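Local atomic coordinates of protein - conserved hypothetical (Bacillus anthracis, PDB entry 4LES), a protein that is of unknown function but folds mainly as antiparallel beta sheets, with two short helices. Residues F78-F83 with V196-Y201. Numbering follows the deposited sequence.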
loop_
_atom_site.group_PDB
_atom_site.type_symbol
_atom_site.label_atom_id
_atom_site.label_comp_id
_atom_site.label_asym_id
_atom_site.label_seq_id
_atom_site.Cartn_x
_atom_site.Cartn_y
_atom_site.Cartn_z
ATOM N N PHE A 78 3.994 13.246 -0.049
ATOM C CA PHE A 78 3.323 13.921 1.021
ATOM C C PHE A 78 4.302 14.120 2.143
ATOM O O PHE A 78 4.909 13.172 2.648
ATOM C CB PHE A 78 2.160 13.093 1.512
ATOM C CG PHE A 78 1.171 12.754 0.450
ATOM C CD1 PHE A 78 1.326 11.618 -0.323
ATOM C CD2 PHE A 78 0.086 13.553 0.228
ATOM C CE1 PHE A 78 0.412 11.287 -1.303
ATOM C CE2 PHE A 78 -0.843 13.230 -0.753
ATOM C CZ PHE A 78 -0.671 12.088 -1.521
ATOM N N HIS A 79 4.432 15.369 2.550
ATOM C CA HIS A 79 5.356 15.737 3.575
ATOM C C HIS A 79 4.817 15.613 5.007
ATOM O O HIS A 79 3.717 16.071 5.311
ATOM C CB HIS A 79 5.789 17.166 3.343
ATOM C CG HIS A 79 6.749 17.652 4.355
ATOM N ND1 HIS A 79 8.091 17.346 4.305
ATOM C CD2 HIS A 79 6.566 18.412 5.461
ATOM C CE1 HIS A 79 8.695 17.903 5.342
ATOM N NE2 HIS A 79 7.792 18.558 6.049
ATOM N N THR A 80 5.606 14.967 5.870
ATOM C CA THR A 80 5.295 14.853 7.294
ATOM C C THR A 80 6.571 15.321 7.963
ATOM O O THR A 80 7.614 15.437 7.304
ATOM C CB THR A 80 4.901 13.417 7.740
ATOM O OG1 THR A 80 6.045 12.540 7.720
ATOM C CG2 THR A 80 3.807 12.875 6.866
ATOM N N PRO A 81 6.497 15.631 9.263
ATOM C CA PRO A 81 7.675 16.168 9.944
ATOM C C PRO A 81 8.951 15.339 9.804
ATOM O O PRO A 81 10.014 15.894 9.562
ATOM C CB PRO A 81 7.231 16.231 11.415
ATOM C CG PRO A 81 5.730 16.315 11.361
ATOM C CD PRO A 81 5.333 15.500 10.167
ATOM N N LYS A 82 8.855 14.025 9.931
ATOM C CA LYS A 82 10.064 13.189 9.881
ATOM C C LYS A 82 10.300 12.472 8.563
ATOM O O LYS A 82 11.443 12.151 8.231
ATOM C CB LYS A 82 9.996 12.146 11.001
ATOM C CG LYS A 82 9.989 12.725 12.401
ATOM C CD LYS A 82 9.692 11.628 13.425
ATOM C CE LYS A 82 9.903 12.109 14.850
ATOM N NZ LYS A 82 9.642 11.016 15.824
ATOM N N PHE A 83 9.220 12.264 7.805
ATOM C CA PHE A 83 9.261 11.503 6.579
ATOM C C PHE A 83 8.461 12.109 5.417
ATOM O O PHE A 83 7.390 12.666 5.622
ATOM C CB PHE A 83 8.617 10.113 6.838
ATOM C CG PHE A 83 9.251 9.322 7.969
ATOM C CD1 PHE A 83 10.307 8.459 7.729
ATOM C CD2 PHE A 83 8.770 9.425 9.266
ATOM C CE1 PHE A 83 10.893 7.730 8.757
ATOM C CE2 PHE A 83 9.359 8.704 10.315
ATOM C CZ PHE A 83 10.422 7.858 10.062
ATOM N N VAL A 196 -5.427 7.794 2.597
ATOM C CA VAL A 196 -5.186 8.793 3.642
ATOM C C VAL A 196 -3.781 8.611 4.220
ATOM O O VAL A 196 -3.397 7.514 4.667
ATOM C CB VAL A 196 -6.260 8.763 4.762
ATOM C CG1 VAL A 196 -5.909 9.729 5.881
ATOM C CG2 VAL A 196 -7.624 9.102 4.175
ATOM N N VAL A 197 -3.021 9.698 4.201
ATOM C CA VAL A 197 -1.659 9.674 4.669
ATOM C C VAL A 197 -1.488 10.496 5.956
ATOM O O VAL A 197 -1.800 11.702 6.014
ATOM C CB VAL A 197 -0.692 10.158 3.574
ATOM C CG1 VAL A 197 0.732 10.233 4.102
ATOM C CG2 VAL A 197 -0.745 9.214 2.364
ATOM N N ASN A 198 -1.028 9.793 6.981
ATOM C CA ASN A 198 -0.733 10.352 8.290
ATOM C C ASN A 198 -1.939 11.029 8.898
ATOM O O ASN A 198 -1.780 11.960 9.654
ATOM C CB ASN A 198 0.382 11.383 8.145
ATOM C CG ASN A 198 1.042 11.689 9.467
ATOM O OD1 ASN A 198 1.241 10.797 10.286
ATOM N ND2 ASN A 198 1.371 12.941 9.686
ATOM N N ASN A 199 -3.132 10.561 8.536
ATOM C CA ASN A 199 -4.402 11.186 8.913
ATOM C C ASN A 199 -4.365 12.681 8.641
ATOM O O ASN A 199 -4.995 13.449 9.329
ATOM C CB ASN A 199 -4.718 10.889 10.379
ATOM C CG ASN A 199 -5.105 9.444 10.589
ATOM O OD1 ASN A 199 -6.091 8.967 10.014
ATOM N ND2 ASN A 199 -4.338 8.732 11.405
ATOM N N GLU A 200 -3.621 13.068 7.620
ATOM C CA GLU A 200 -3.353 14.466 7.309
ATOM C C GLU A 200 -3.670 14.829 5.859
ATOM O O GLU A 200 -4.009 15.970 5.575
ATOM C CB GLU A 200 -1.865 14.690 7.575
ATOM C CG GLU A 200 -1.386 16.116 7.539
ATOM C CD GLU A 200 0.084 16.232 7.894
ATOM O OE1 GLU A 200 0.559 17.366 8.009
ATOM O OE2 GLU A 200 0.777 15.214 8.062
ATOM N N TYR A 201 -3.525 13.871 4.937
ATOM C CA TYR A 201 -3.817 14.096 3.544
ATOM C C TYR A 201 -4.811 13.043 3.110
ATOM O O TYR A 201 -4.731 11.885 3.546
ATOM C CB TYR A 201 -2.566 13.915 2.686
ATOM C CG TYR A 201 -1.418 14.811 3.038
ATOM C CD1 TYR A 201 -0.456 14.405 3.952
ATOM C CD2 TYR A 201 -1.272 16.055 2.429
ATOM C CE1 TYR A 201 0.610 15.222 4.275
ATOM C CE2 TYR A 201 -0.196 16.871 2.730
ATOM C CZ TYR A 201 0.746 16.445 3.661
ATOM O OH TYR A 201 1.808 17.264 3.992
HETATM O O HOH W 1 3.160 17.533 7.845
#
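Phe78 and Tyr201 each carry CG anti to their own carbonyl carbon (chi1 -57° and -59°), and with these torsions the two side chains run past one another in opposite directions. The rings meet obliquely, their planes at 57° and centroids 5.1 Å apart. Phe78 CB lies 4.0 Å from the Tyr201 ring centroid and close to the ring normal, which identifies a CH-pi contact; CD2 of Phe78 sits over the same ring, off centre. Val197 adds to the apolar patch: its CG2 lies over one face of the Phe78 ring, toward the rim near CD1, while CG1 comes within 4.1 Å of Phe78 CB. Val87 of strand 83-96 touches both Phe78 and Val197, and Val85 touches Val197.

At the far end of its ring, Tyr201 OH donates a 2.6 Å hydrogen bond to His79 O, reaching a lone pair in the carbonyl plane. The same oxygen accepts from a water that also donates to Glu200 OE1, a second bridge between the segments. Asn198 ND2 donates a nearly straight 2.9 Å bond to Glu200 OE2, meeting it on the anti side and tilted out of the carboxylate plane, while OE2 stays close to the Asn198 amide plane; this holds the amide where ND2 approaches Thr80 CG2 to 3.7 Å.

Val197 O accepts from both Glu200 N and Tyr201 N. Glu200 and Tyr201 thus both face Val197, the signature of a classic beta bulge, here at the turn between antiparallel strands 193-197 and 201-204, packed against edge strand 69-79 of the four-stranded sheet.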